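Local coordinates for protein diaminopimelate decarboxylase (Phaeodactylum tricornutum, PDB 7JPJ) that probably catalyses the pyridoxal phosphate-dependent decarboxylation of diaminopimelate to lysine, the closing step of lysine biosynthesis, at residues A[224-230]-A[270-274]; A[119-123]-A[142-146]; A[110-115]-A[130-135]. All blocks are in the same frame, centred on the assembly; numbering follows the deposited sequence.

Interaction 1 (A[224-230]-A[270-274])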
ATOM      1  N   CYS A 224     -25.851  21.921 -14.635  1.00 26.68           N
ATOM      2  CA  CYS A 224     -27.037  21.220 -15.113  1.00 25.68           C
ATOM      3  C   CYS A 224     -27.909  22.091 -16.008  1.00 25.81           C
ATOM      4  O   CYS A 224     -28.733  21.554 -16.756  1.00 25.30           O
ATOM      5  CB  CYS A 224     -27.862  20.702 -13.936  1.00 24.80           C
ATOM      6  SG  CYS A 224     -27.013  19.480 -12.913  1.00 24.41           S
ATOM      7  N   LYS A 225     -27.756  23.412 -15.952  1.00 23.28           N
ATOM      8  CA  LYS A 225     -28.492  24.284 -16.855  1.00 24.68           C
ATOM      9  C   LYS A 225     -27.800  24.453 -18.202  1.00 24.99           C
ATOM     10  O   LYS A 225     -28.398  25.018 -19.122  1.00 26.15           O
ATOM     11  CB  LYS A 225     -28.723  25.658 -16.207  1.00 26.07           C
ATOM     12  CG  LYS A 225     -27.582  26.641 -16.376  1.00 26.75           C
ATOM     13  CD  LYS A 225     -27.870  27.955 -15.664  1.00 28.38           C
ATOM     14  CE  LYS A 225     -29.091  28.652 -16.248  1.00 29.91           C
ATOM     15  NZ  LYS A 225     -29.397  29.923 -15.529  1.00 31.74           N
ATOM     16  N   VAL A 226     -26.562  23.972 -18.338  1.00 25.44           N
ATOM     17  CA  VAL A 226     -25.904  23.981 -19.640  1.00 25.77           C
ATOM     18  C   VAL A 226     -26.516  22.922 -20.549  1.00 25.15           C
ATOM     19  O   VAL A 226     -26.738  23.159 -21.743  1.00 25.32           O
ATOM     20  CB  VAL A 226     -24.386  23.780 -19.470  1.00 26.27           C
ATOM     21  CG1 VAL A 226     -23.723  23.486 -20.810  1.00 26.42           C
ATOM     22  CG2 VAL A 226     -23.764  25.004 -18.812  1.00 27.13           C
ATOM     23  N   PHE A 227     -26.811  21.747 -20.001  1.00 24.84           N
ATOM     24  CA  PHE A 227     -27.455  20.674 -20.752  1.00 24.36           C
ATOM     25  C   PHE A 227     -28.877  20.478 -20.242  1.00 23.72           C
ATOM     26  O   PHE A 227     -29.078  19.865 -19.182  1.00 23.10           O
ATOM     27  CB  PHE A 227     -26.649  19.379 -20.627  1.00 24.21           C
ATOM     28  CG  PHE A 227     -25.191  19.554 -20.920  1.00 24.81           C
ATOM     29  CD1 PHE A 227     -24.740  19.641 -22.229  1.00 25.24           C
ATOM     30  CD2 PHE A 227     -24.270  19.657 -19.890  1.00 24.98           C
ATOM     31  CE1 PHE A 227     -23.398  19.812 -22.510  1.00 25.70           C
ATOM     32  CE2 PHE A 227     -22.923  19.829 -20.163  1.00 25.71           C
ATOM     33  CZ  PHE A 227     -22.487  19.908 -21.476  1.00 25.88           C
ATOM     34  N   PRO A 228     -29.894  20.980 -20.949  1.00 23.66           N
ATOM     35  CA  PRO A 228     -31.269  20.904 -20.426  1.00 24.10           C
ATOM     36  C   PRO A 228     -31.803  19.488 -20.300  1.00 23.54           C
ATOM     37  O   PRO A 228     -32.815  19.290 -19.617  1.00 23.73           O
ATOM     38  CB  PRO A 228     -32.081  21.715 -21.445  1.00 25.75           C
ATOM     39  CG  PRO A 228     -31.068  22.540 -22.196  1.00 26.15           C
ATOM     40  CD  PRO A 228     -29.826  21.712 -22.225  1.00 24.89           C
ATOM     41  N   THR A 229     -31.159  18.503 -20.924  1.00 24.69           N
ATOM     42  CA  THR A 229     -31.609  17.119 -20.845  1.00 24.38           C
ATOM     43  C   THR A 229     -31.211  16.430 -19.544  1.00 23.61           C
ATOM     44  O   THR A 229     -31.637  15.292 -19.316  1.00 23.18           O
ATOM     45  CB  THR A 229     -31.058  16.323 -22.029  1.00 24.91           C
ATOM     46  OG1 THR A 229     -29.656  16.590 -22.174  1.00 25.32           O
ATOM     47  CG2 THR A 229     -31.783  16.706 -23.313  1.00 25.83           C
ATOM     48  N   VAL A 230     -30.413  17.080 -18.693  1.00 23.69           N
ATOM     49  CA  VAL A 230     -29.969  16.458 -17.449  1.00 22.99           C
ATOM     50  C   VAL A 230     -31.145  16.326 -16.491  1.00 22.30           C
ATOM     51  O   VAL A 230     -31.911  17.277 -16.283  1.00 22.72           O
ATOM     52  CB  VAL A 230     -28.826  17.268 -16.818  1.00 23.10           C
ATOM     53  CG1 VAL A 230     -28.494  16.734 -15.430  1.00 22.38           C
ATOM     54  CG2 VAL A 230     -27.595  17.238 -17.707  1.00 23.71           C
ATOM     55  N   GLU A 270     -35.208  27.340 -12.686  1.00 29.15           N
ATOM     56  CA  GLU A 270     -35.142  26.631 -13.957  1.00 27.98           C
ATOM     57  C   GLU A 270     -36.375  25.797 -14.277  1.00 27.55           C
ATOM     58  O   GLU A 270     -36.547  25.413 -15.440  1.00 27.37           O
ATOM     59  CB  GLU A 270     -33.913  25.708 -13.996  1.00 27.38           C
ATOM     60  CG  GLU A 270     -32.614  26.386 -13.597  1.00 27.65           C
ATOM     61  CD  GLU A 270     -32.191  27.458 -14.576  1.00 28.18           C
ATOM     62  OE1 GLU A 270     -31.559  28.447 -14.144  1.00 28.84           O
ATOM     63  OE2 GLU A 270     -32.492  27.313 -15.779  1.00 28.59           O
ATOM     64  N   GLY A 271     -37.225  25.500 -13.298  1.00 28.13           N
ATOM     65  CA  GLY A 271     -38.415  24.712 -13.552  1.00 27.59           C
ATOM     66  C   GLY A 271     -38.179  23.231 -13.727  1.00 26.73           C
ATOM     67  O   GLY A 271     -39.058  22.534 -14.240  1.00 26.71           O
ATOM     68  N   ARG A 272     -37.021  22.724 -13.313  1.00 24.62           N
ATOM     69  CA  ARG A 272     -36.678  21.316 -13.459  1.00 24.05           C
ATOM     70  C   ARG A 272     -36.412  20.713 -12.087  1.00 23.34           C
ATOM     71  O   ARG A 272     -35.604  21.242 -11.317  1.00 23.02           O
ATOM     72  CB  ARG A 272     -35.457  21.140 -14.364  1.00 24.01           C
ATOM     73  CG  ARG A 272     -35.728  21.424 -15.833  1.00 24.89           C
ATOM     74  CD  ARG A 272     -34.466  21.877 -16.554  1.00 25.21           C
ATOM     75  NE  ARG A 272     -33.341  20.983 -16.304  1.00 24.62           N
ATOM     76  CZ  ARG A 272     -32.076  21.280 -16.583  1.00 24.80           C
ATOM     77  NH1 ARG A 272     -31.773  22.455 -17.119  1.00 25.61           N
ATOM     78  NH2 ARG A 272     -31.114  20.405 -16.321  1.00 24.29           N
ATOM     79  N   GLU A 273     -37.091  19.610 -11.786  1.00 23.93           N
ATOM     80  CA  GLU A 273     -36.927  18.903 -10.521  1.00 23.85           C
ATOM     81  C   GLU A 273     -35.960  17.745 -10.746  1.00 23.27           C
ATOM     82  O   GLU A 273     -36.287  16.781 -11.446  1.00 23.04           O
ATOM     83  CB  GLU A 273     -38.280  18.423  -9.999  1.00 23.95           C
ATOM     84  CG  GLU A 273     -39.280  19.557  -9.795  1.00 24.55           C
ATOM     85  CD  GLU A 273     -40.625  19.083  -9.271  1.00 24.66           C
ATOM     86  OE1 GLU A 273     -40.773  17.873  -8.998  1.00 24.36           O
ATOM     87  OE2 GLU A 273     -41.537  19.929  -9.130  1.00 25.15           O
ATOM     88  N   LEU A 274     -34.771  17.845 -10.158  1.00 22.74           N
ATOM     89  CA  LEU A 274     -33.670  16.941 -10.460  1.00 22.29           C
ATOM     90  C   LEU A 274     -33.546  15.849  -9.406  1.00 21.91           C
ATOM     91  O   LEU A 274     -33.694  16.103  -8.208  1.00 21.92           O
ATOM     92  CB  LEU A 274     -32.346  17.704 -10.551  1.00 22.22           C
ATOM     93  CG  LEU A 274     -32.176  18.751 -11.654  1.00 22.64           C
ATOM     94  CD1 LEU A 274     -30.810  19.406 -11.546  1.00 22.68           C
ATOM     95  CD2 LEU A 274     -32.371  18.136 -13.029  1.00 22.76           C
TER
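Arg272 reaches across to the backbone of 224-230 and takes the largest share of the contact. Its CB and CG start the reach, and the side chain also packs on Phe266 of helix 252-270. Beyond CD the chain bends (chi3 50°), bringing NE past Pro228 and Val230 and laying the guanidinium with one face against Pro228 O and Pro228 CA. CZ then lies 3.4 Å from Cys224 O. Arg272 NH2 does the main gripping: it bonds Cys224 O at 2.7 Å, that oxygen lying in the guanidinium plane while the donor sits above the carbonyl plane. Arg272 NH2 also bonds Val230 O at 3.2 Å. NH1 adds a weak second bond to Cys224 O. Both segments are loops leading into neighbouring parallel strands of the TIM barrel, 232-234 and 275-278, and Arg272 links Val230, the last residue of the type I turn Phe227 to Val230, to Cys224 ahead of the turn. An alanine here would remove the guanidinium and would probably leave the carbonyls of Cys224 and Val230 without their shared donor. On the outer flank Lys225 crosses Glu270 at about a right angle, and its NZ forms a salt bridge with Glu270 OE1 at 3.0 Å, from the syn side. On the buried flank Leu274 CD1 rests 4.0 Å from Cys224 CB, and Leu274 CD2 approaches Val230 O.

Interaction 2 (A[119-123]-A[142-146])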
ATOM      1  N   LYS A 119     -24.516   2.551 -16.529  1.00 21.97           N
ATOM      2  CA  LYS A 119     -24.494   3.976 -16.829  1.00 21.52           C
ATOM      3  C   LYS A 119     -23.071   4.507 -16.711  1.00 20.73           C
ATOM      4  O   LYS A 119     -22.393   4.270 -15.707  1.00 20.31           O
ATOM      5  CB  LYS A 119     -25.426   4.730 -15.881  1.00 21.84           C
ATOM      6  CG  LYS A 119     -26.846   4.181 -15.841  1.00 22.93           C
ATOM      7  CD  LYS A 119     -27.749   5.050 -14.988  1.00 23.55           C
ATOM      8  CE  LYS A 119     -29.198   4.595 -15.069  1.00 24.90           C
ATOM      9  NZ  LYS A 119     -29.404   3.249 -14.471  1.00 25.30           N
ATOM     10  N   LEU A 120     -22.617   5.220 -17.737  1.00 21.02           N
ATOM     11  CA  LEU A 120     -21.257   5.738 -17.782  1.00 20.73           C
ATOM     12  C   LEU A 120     -21.249   7.233 -17.495  1.00 20.78           C
ATOM     13  O   LEU A 120     -22.027   7.990 -18.084  1.00 21.31           O
ATOM     14  CB  LEU A 120     -20.611   5.469 -19.142  1.00 21.27           C
ATOM     15  CG  LEU A 120     -19.241   6.130 -19.330  1.00 21.22           C
ATOM     16  CD1 LEU A 120     -18.221   5.536 -18.367  1.00 20.93           C
ATOM     17  CD2 LEU A 120     -18.761   6.013 -20.766  1.00 22.04           C
ATOM     18  N   ASN A 121     -20.370   7.650 -16.589  1.00 21.03           N
ATOM     19  CA  ASN A 121     -20.085   9.061 -16.356  1.00 21.96           C
ATOM     20  C   ASN A 121     -18.753   9.375 -17.028  1.00 22.19           C
ATOM     21  O   ASN A 121     -17.698   8.932 -16.564  1.00 22.01           O
ATOM     22  CB  ASN A 121     -20.037   9.378 -14.862  1.00 22.42           C
ATOM     23  CG  ASN A 121     -21.399   9.285 -14.199  1.00 22.64           C
ATOM     24  OD1 ASN A 121     -22.435   9.397 -14.857  1.00 22.78           O
ATOM     25  ND2 ASN A 121     -21.405   9.076 -12.887  1.00 22.84           N
ATOM     26  N   ALA A 122     -18.807  10.119 -18.130  1.00 22.03           N
ATOM     27  CA  ALA A 122     -17.599  10.497 -18.852  1.00 22.46           C
ATOM     28  C   ALA A 122     -16.756  11.429 -17.989  1.00 23.77           C
ATOM     29  O   ALA A 122     -17.239  12.470 -17.531  1.00 25.19           O
ATOM     30  CB  ALA A 122     -17.961  11.164 -20.176  1.00 23.16           C
ATOM     31  N   CYS A 123     -15.495  11.061 -17.770  1.00 23.91           N
ATOM     32  CA  CYS A 123     -14.627  11.793 -16.859  1.00 26.33           C
ATOM     33  C   CYS A 123     -13.548  12.602 -17.564  1.00 28.54           C
ATOM     34  O   CYS A 123     -12.775  13.291 -16.891  1.00 31.39           O
ATOM     35  CB  CYS A 123     -13.984  10.824 -15.861  1.00 25.80           C
ATOM     36  SG  CYS A 123     -15.181  10.037 -14.746  1.00 23.84           S
ATOM     37  N   VAL A 142     -25.611   9.529 -21.390  1.00 24.91           N
ATOM     38  CA  VAL A 142     -24.311   9.403 -20.745  1.00 23.66           C
ATOM     39  C   VAL A 142     -24.235  10.444 -19.643  1.00 23.62           C
ATOM     40  O   VAL A 142     -24.909  11.476 -19.696  1.00 24.66           O
ATOM     41  CB  VAL A 142     -23.160   9.558 -21.773  1.00 23.65           C
ATOM     42  CG1 VAL A 142     -23.003  11.015 -22.193  1.00 24.55           C
ATOM     43  CG2 VAL A 142     -21.855   9.003 -21.220  1.00 22.50           C
ATOM     44  N   GLY A 143     -23.426  10.157 -18.622  1.00 22.93           N
ATOM     45  CA  GLY A 143     -23.136  11.111 -17.578  1.00 23.38           C
ATOM     46  C   GLY A 143     -21.840  11.851 -17.857  1.00 23.84           C
ATOM     47  O   GLY A 143     -20.991  11.391 -18.617  1.00 23.21           O
ATOM     48  N   VAL A 144     -21.701  13.019 -17.233  1.00 21.70           N
ATOM     49  CA  VAL A 144     -20.540  13.885 -17.411  1.00 22.19           C
ATOM     50  C   VAL A 144     -20.062  14.337 -16.037  1.00 22.53           C
ATOM     51  O   VAL A 144     -20.801  15.017 -15.316  1.00 23.51           O
ATOM     52  CB  VAL A 144     -20.859  15.106 -18.291  1.00 23.66           C
ATOM     53  CG1 VAL A 144     -19.609  15.934 -18.524  1.00 24.37           C
ATOM     54  CG2 VAL A 144     -21.458  14.669 -19.617  1.00 23.66           C
ATOM     55  N   ARG A 145     -18.831  13.973 -15.679  1.00 20.97           N
ATOM     56  CA  ARG A 145     -18.225  14.461 -14.447  1.00 23.90           C
ATOM     57  C   ARG A 145     -17.461  15.749 -14.725  1.00 27.71           C
ATOM     58  O   ARG A 145     -16.631  15.804 -15.638  1.00 27.35           O
ATOM     59  CB  ARG A 145     -17.287  13.426 -13.822  1.00 22.50           C
ATOM     60  CG  ARG A 145     -16.522  14.002 -12.635  1.00 25.86           C
ATOM     61  CD  ARG A 145     -15.945  12.947 -11.710  1.00 23.83           C
ATOM     62  NE  ARG A 145     -15.175  13.569 -10.633  1.00 27.29           N
ATOM     63  CZ  ARG A 145     -14.689  12.917  -9.581  1.00 26.10           C
ATOM     64  NH1 ARG A 145     -14.892  11.613  -9.456  1.00 22.07           N
ATOM     65  NH2 ARG A 145     -14.000  13.570  -8.654  1.00 29.09           N
ATOM     66  N   VAL A 146     -17.737  16.779 -13.929  1.00 23.79           N
ATOM     67  CA  VAL A 146     -17.175  18.109 -14.129  1.00 25.69           C
ATOM     68  C   VAL A 146     -16.203  18.418 -13.000  1.00 26.73           C
ATOM     69  O   VAL A 146     -16.487  18.143 -11.827  1.00 26.84           O
ATOM     70  CB  VAL A 146     -18.284  19.179 -14.197  1.00 27.33           C
ATOM     71  CG1 VAL A 146     -17.685  20.565 -14.395  1.00 29.65           C
ATOM     72  CG2 VAL A 146     -19.274  18.852 -15.301  1.00 26.55           C
TER
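Asn121 pairs with Gly143 and Ala122 with Val144 in parallel register, the strand segments running at 33° to one another. Gly143 is held through both its backbone polar atoms: its N donates to Leu120 O at 2.6 Å, in the carbonyl plane, and its O accepts from Ala122 N at 2.6 Å. One step on, Arg145 N donates to Ala122 O at 2.9 Å, the straightest of the three bonds at 170°. Leu120, Ala122, Val142 and Val144 turn their side chains outward. Val142 CG2, anti to its own nitrogen, lies 4.3 Å from Leu120 CB and beside Leu120 O, and both residues pack on Phe131 of helix 125-134, while Ala122 and Val142 meet Leu128. The strands and that helix form a beta-alpha-beta crossover of the TIM barrel that binds the cofactor in this decarboxylase family. Asn121 faces the barrel interior, where its OD1 lies 3.3 Å from Gly143 CA, a position that a side chain at Gly143 would contest. The same OD1 accepts a hydrogen bond from Arg199 NE on strand 196-201, which fixes the amide. Further along, Cys123 SG meets Arg145 CB at 4.1 Å. Past CB the Arg145 chain runs extended and leaves the partner strand, passing His201 and His203 to bring its side chain about 7 Å from that of Lys60, the predicted attachment point of pyridoxal phosphate, not attached here.

Interaction 3 (A[110-115]-A[130-135]); sequences FAALVD and RFGEHY
Tyr135 supplies the one hydrogen bond between the two segments, its OH donating to Asp115 OD1 at 3.0 Å. The oxygen lies near the phenol plane at the ring edge, but the hydroxyl comes from above the carboxylate plane, the two planes being 80° apart. The bond spans from the last residue of one segment to the last of the other and ties the residue just beyond helix 125-134 to helix 110-116. Apolar packing makes up much of the rest. Val114 CG1 touches two rings: it lies 3.9 Å from Phe131 CE1 at that ring's edge, and 4.1 Å from Tyr135 CE2. Tyr135 CD2 in turn lies over the face of the Phe131 ring, so that Phe131 and the residue just past the helix end present a joint aromatic surface. Phe110, with CG placed between its backbone nitrogen and carbonyl carbon (chi1 75°), directs its ring at the backbone of the other helix; CE2 meets Phe131 CD1 at 4.1 Å and CZ approaches Arg130 O. On the exposed side the contact is CH-pi. Ala111 CB sits over a face of the His134 imidazole, 3.7 Å from its centroid. The helix segments cross at -69° with their axes 11.4 Å apart, far enough for aromatic side chains to fill the interval, and the two belong to consecutive helices of the outer layer that surrounds the strands of a TIM barrel.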
ATOM      1  N   PHE A 110     -15.664  -1.120 -22.559  1.00 25.04           N
ATOM      2  CA  PHE A 110     -16.706  -0.286 -21.965  1.00 25.10           C
ATOM      3  C   PHE A 110     -18.029  -0.435 -22.708  1.00 25.40           C
ATOM      4  O   PHE A 110     -19.102  -0.404 -22.093  1.00 25.23           O
ATOM      5  CB  PHE A 110     -16.259   1.177 -21.943  1.00 25.87           C
ATOM      6  CG  PHE A 110     -16.307   1.847 -23.286  1.00 26.41           C
ATOM      7  CD1 PHE A 110     -15.252   1.714 -24.175  1.00 26.92           C
ATOM      8  CD2 PHE A 110     -17.404   2.606 -23.666  1.00 26.77           C
ATOM      9  CE1 PHE A 110     -15.290   2.324 -25.413  1.00 27.80           C
ATOM     10  CE2 PHE A 110     -17.448   3.218 -24.909  1.00 27.65           C
ATOM     11  CZ  PHE A 110     -16.388   3.076 -25.782  1.00 28.09           C
ATOM     12  N   ALA A 111     -17.972  -0.608 -24.031  1.00 23.77           N
ATOM     13  CA  ALA A 111     -19.194  -0.730 -24.821  1.00 24.91           C
ATOM     14  C   ALA A 111     -20.000  -1.952 -24.404  1.00 24.82           C
ATOM     15  O   ALA A 111     -21.236  -1.909 -24.374  1.00 25.30           O
ATOM     16  CB  ALA A 111     -18.852  -0.793 -26.310  1.00 26.16           C
ATOM     17  N   ALA A 112     -19.320  -3.054 -24.079  1.00 24.38           N
ATOM     18  CA  ALA A 112     -20.026  -4.241 -23.609  1.00 24.29           C
ATOM     19  C   ALA A 112     -20.758  -3.961 -22.303  1.00 23.47           C
ATOM     20  O   ALA A 112     -21.899  -4.403 -22.113  1.00 23.80           O
ATOM     21  CB  ALA A 112     -19.043  -5.399 -23.437  1.00 23.86           C
ATOM     22  N   LEU A 113     -20.122  -3.219 -21.394  1.00 24.55           N
ATOM     23  CA  LEU A 113     -20.760  -2.889 -20.124  1.00 23.80           C
ATOM     24  C   LEU A 113     -21.952  -1.961 -20.326  1.00 24.40           C
ATOM     25  O   LEU A 113     -23.012  -2.162 -19.721  1.00 24.37           O
ATOM     26  CB  LEU A 113     -19.739  -2.263 -19.174  1.00 22.73           C
ATOM     27  CG  LEU A 113     -18.445  -3.054 -18.956  1.00 22.17           C
ATOM     28  CD1 LEU A 113     -17.477  -2.281 -18.074  1.00 21.25           C
ATOM     29  CD2 LEU A 113     -18.735  -4.422 -18.358  1.00 21.95           C
ATOM     30  N   VAL A 114     -21.801  -0.941 -21.178  1.00 23.40           N
ATOM     31  CA  VAL A 114     -22.895  -0.003 -21.415  1.00 24.10           C
ATOM     32  C   VAL A 114     -24.095  -0.724 -22.017  1.00 25.07           C
ATOM     33  O   VAL A 114     -25.250  -0.398 -21.714  1.00 25.40           O
ATOM     34  CB  VAL A 114     -22.420   1.159 -22.310  1.00 24.74           C
ATOM     35  CG1 VAL A 114     -23.558   2.139 -22.563  1.00 25.54           C
ATOM     36  CG2 VAL A 114     -21.242   1.874 -21.673  1.00 24.02           C
ATOM     37  N   ASP A 115     -23.843  -1.726 -22.864  1.00 24.75           N
ATOM     38  CA  ASP A 115     -24.939  -2.461 -23.487  1.00 25.82           C
ATOM     39  C   ASP A 115     -25.762  -3.233 -22.464  1.00 25.33           C
ATOM     40  O   ASP A 115     -26.978  -3.384 -22.633  1.00 26.09           O
ATOM     41  CB  ASP A 115     -24.394  -3.411 -24.552  1.00 26.54           C
ATOM     42  CG  ASP A 115     -23.881  -2.679 -25.773  1.00 27.44           C
ATOM     43  OD1 ASP A 115     -24.294  -1.521 -25.992  1.00 27.87           O
ATOM     44  OD2 ASP A 115     -23.067  -3.265 -26.515  1.00 27.78           O
ATOM     45  N   ARG A 130     -14.643   8.806 -27.198  1.00 24.09           N
ATOM     46  CA  ARG A 130     -14.686   7.368 -27.446  1.00 25.14           C
ATOM     47  C   ARG A 130     -16.107   6.832 -27.313  1.00 24.57           C
ATOM     48  O   ARG A 130     -16.536   5.980 -28.101  1.00 25.63           O
ATOM     49  CB  ARG A 130     -13.741   6.640 -26.488  1.00 26.03           C
ATOM     50  CG  ARG A 130     -12.261   6.928 -26.727  1.00 26.73           C
ATOM     51  CD  ARG A 130     -11.384   6.213 -25.710  1.00 27.30           C
ATOM     52  NE  ARG A 130     -11.502   4.762 -25.821  1.00 28.40           N
ATOM     53  CZ  ARG A 130     -11.008   3.900 -24.938  1.00 28.08           C
ATOM     54  NH1 ARG A 130     -10.355   4.340 -23.869  1.00 27.09           N
ATOM     55  NH2 ARG A 130     -11.169   2.596 -25.125  1.00 28.54           N
ATOM     56  N   PHE A 131     -16.855   7.325 -26.322  1.00 24.67           N
ATOM     57  CA  PHE A 131     -18.258   6.947 -26.188  1.00 24.67           C
ATOM     58  C   PHE A 131     -19.067   7.431 -27.385  1.00 26.22           C
ATOM     59  O   PHE A 131     -19.877   6.684 -27.947  1.00 27.07           O
ATOM     60  CB  PHE A 131     -18.822   7.516 -24.885  1.00 23.59           C
ATOM     61  CG  PHE A 131     -20.198   7.021 -24.546  1.00 23.58           C
ATOM     62  CD1 PHE A 131     -20.369   5.862 -23.809  1.00 22.92           C
ATOM     63  CD2 PHE A 131     -21.321   7.722 -24.955  1.00 24.48           C
ATOM     64  CE1 PHE A 131     -21.636   5.409 -23.489  1.00 23.16           C
ATOM     65  CE2 PHE A 131     -22.585   7.273 -24.642  1.00 24.70           C
ATOM     66  CZ  PHE A 131     -22.743   6.114 -23.907  1.00 24.04           C
ATOM     67  N   GLY A 132     -18.853   8.682 -27.796  1.00 24.80           N
ATOM     68  CA  GLY A 132     -19.606   9.224 -28.916  1.00 26.52           C
ATOM     69  C   GLY A 132     -19.260   8.569 -30.241  1.00 28.04           C
ATOM     70  O   GLY A 132     -20.126   8.400 -31.102  1.00 29.55           O
ATOM     71  N   GLU A 133     -17.988   8.204 -30.428  1.00 28.17           N
ATOM     72  CA  GLU A 133     -17.586   7.496 -31.641  1.00 29.83           C
ATOM     73  C   GLU A 133     -18.329   6.174 -31.780  1.00 30.22           C
ATOM     74  O   GLU A 133     -18.686   5.765 -32.892  1.00 32.20           O
ATOM     75  CB  GLU A 133     -16.073   7.254 -31.637  1.00 29.64           C
ATOM     76  CG  GLU A 133     -15.229   8.452 -32.055  1.00 30.41           C
ATOM     77  CD  GLU A 133     -13.729   8.195 -31.941  1.00 30.29           C
ATOM     78  OE1 GLU A 133     -12.945   9.107 -32.282  1.00 31.15           O
ATOM     79  OE2 GLU A 133     -13.333   7.087 -31.513  1.00 29.58           O
ATOM     80  N   HIS A 134     -18.580   5.493 -30.662  1.00 27.83           N
ATOM     81  CA  HIS A 134     -19.199   4.175 -30.711  1.00 28.36           C
ATOM     82  C   HIS A 134     -20.718   4.251 -30.804  1.00 29.06           C
ATOM     83  O   HIS A 134     -21.343   3.353 -31.380  1.00 30.58           O
ATOM     84  CB  HIS A 134     -18.787   3.363 -29.482  1.00 26.68           C
ATOM     85  CG  HIS A 134     -19.080   1.899 -29.599  1.00 27.78           C
ATOM     86  ND1 HIS A 134     -20.284   1.350 -29.215  1.00 28.39           N
ATOM     87  CD2 HIS A 134     -18.326   0.873 -30.059  1.00 29.54           C
ATOM     88  CE1 HIS A 134     -20.259   0.047 -29.432  1.00 31.31           C
ATOM     89  NE2 HIS A 134     -19.082  -0.269 -29.944  1.00 31.93           N
ATOM     90  N   TYR A 135     -21.326   5.299 -30.254  1.00 28.39           N
ATOM     91  CA  TYR A 135     -22.775   5.466 -30.230  1.00 29.09           C
ATOM     92  C   TYR A 135     -23.189   6.731 -30.971  1.00 30.32           C
ATOM     93  O   TYR A 135     -24.045   7.488 -30.514  1.00 30.17           O
ATOM     94  CB  TYR A 135     -23.296   5.501 -28.796  1.00 27.35           C
ATOM     95  CG  TYR A 135     -23.024   4.240 -28.012  1.00 26.40           C
ATOM     96  CD1 TYR A 135     -23.643   3.045 -28.352  1.00 27.64           C
ATOM     97  CD2 TYR A 135     -22.157   4.245 -26.928  1.00 24.56           C
ATOM     98  CE1 TYR A 135     -23.399   1.885 -27.640  1.00 27.06           C
ATOM     99  CE2 TYR A 135     -21.908   3.092 -26.208  1.00 23.93           C
ATOM    100  CZ  TYR A 135     -22.531   1.913 -26.568  1.00 25.18           C
ATOM    101  OH  TYR A 135     -22.286   0.759 -25.852  1.00 24.82           O
TER

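All three interactions belong to the barrel that carries the cofactor in this family, one in its wall and two nearer its outside. Interaction 2 is core: every touching residue is buried, and backbone hydrogen bonds between adjacent strands do most of the holding. Interaction 3 covers its outer side and touches it, Phe131 packing on Leu120 and Val142, with helix 125-134 of the same beta-alpha-beta unit taking part in interaction 3; its own chemistry is aromatic and aliphatic, with one phenol-carboxylate bond near the surface. Interaction 1, centred 16 Å from interaction 2 and not touching it, joins two loops that lead into other strands. There an arginine on backbone carbonyls and a salt bridge replace regular strand pairing, and part of the contact is exposed.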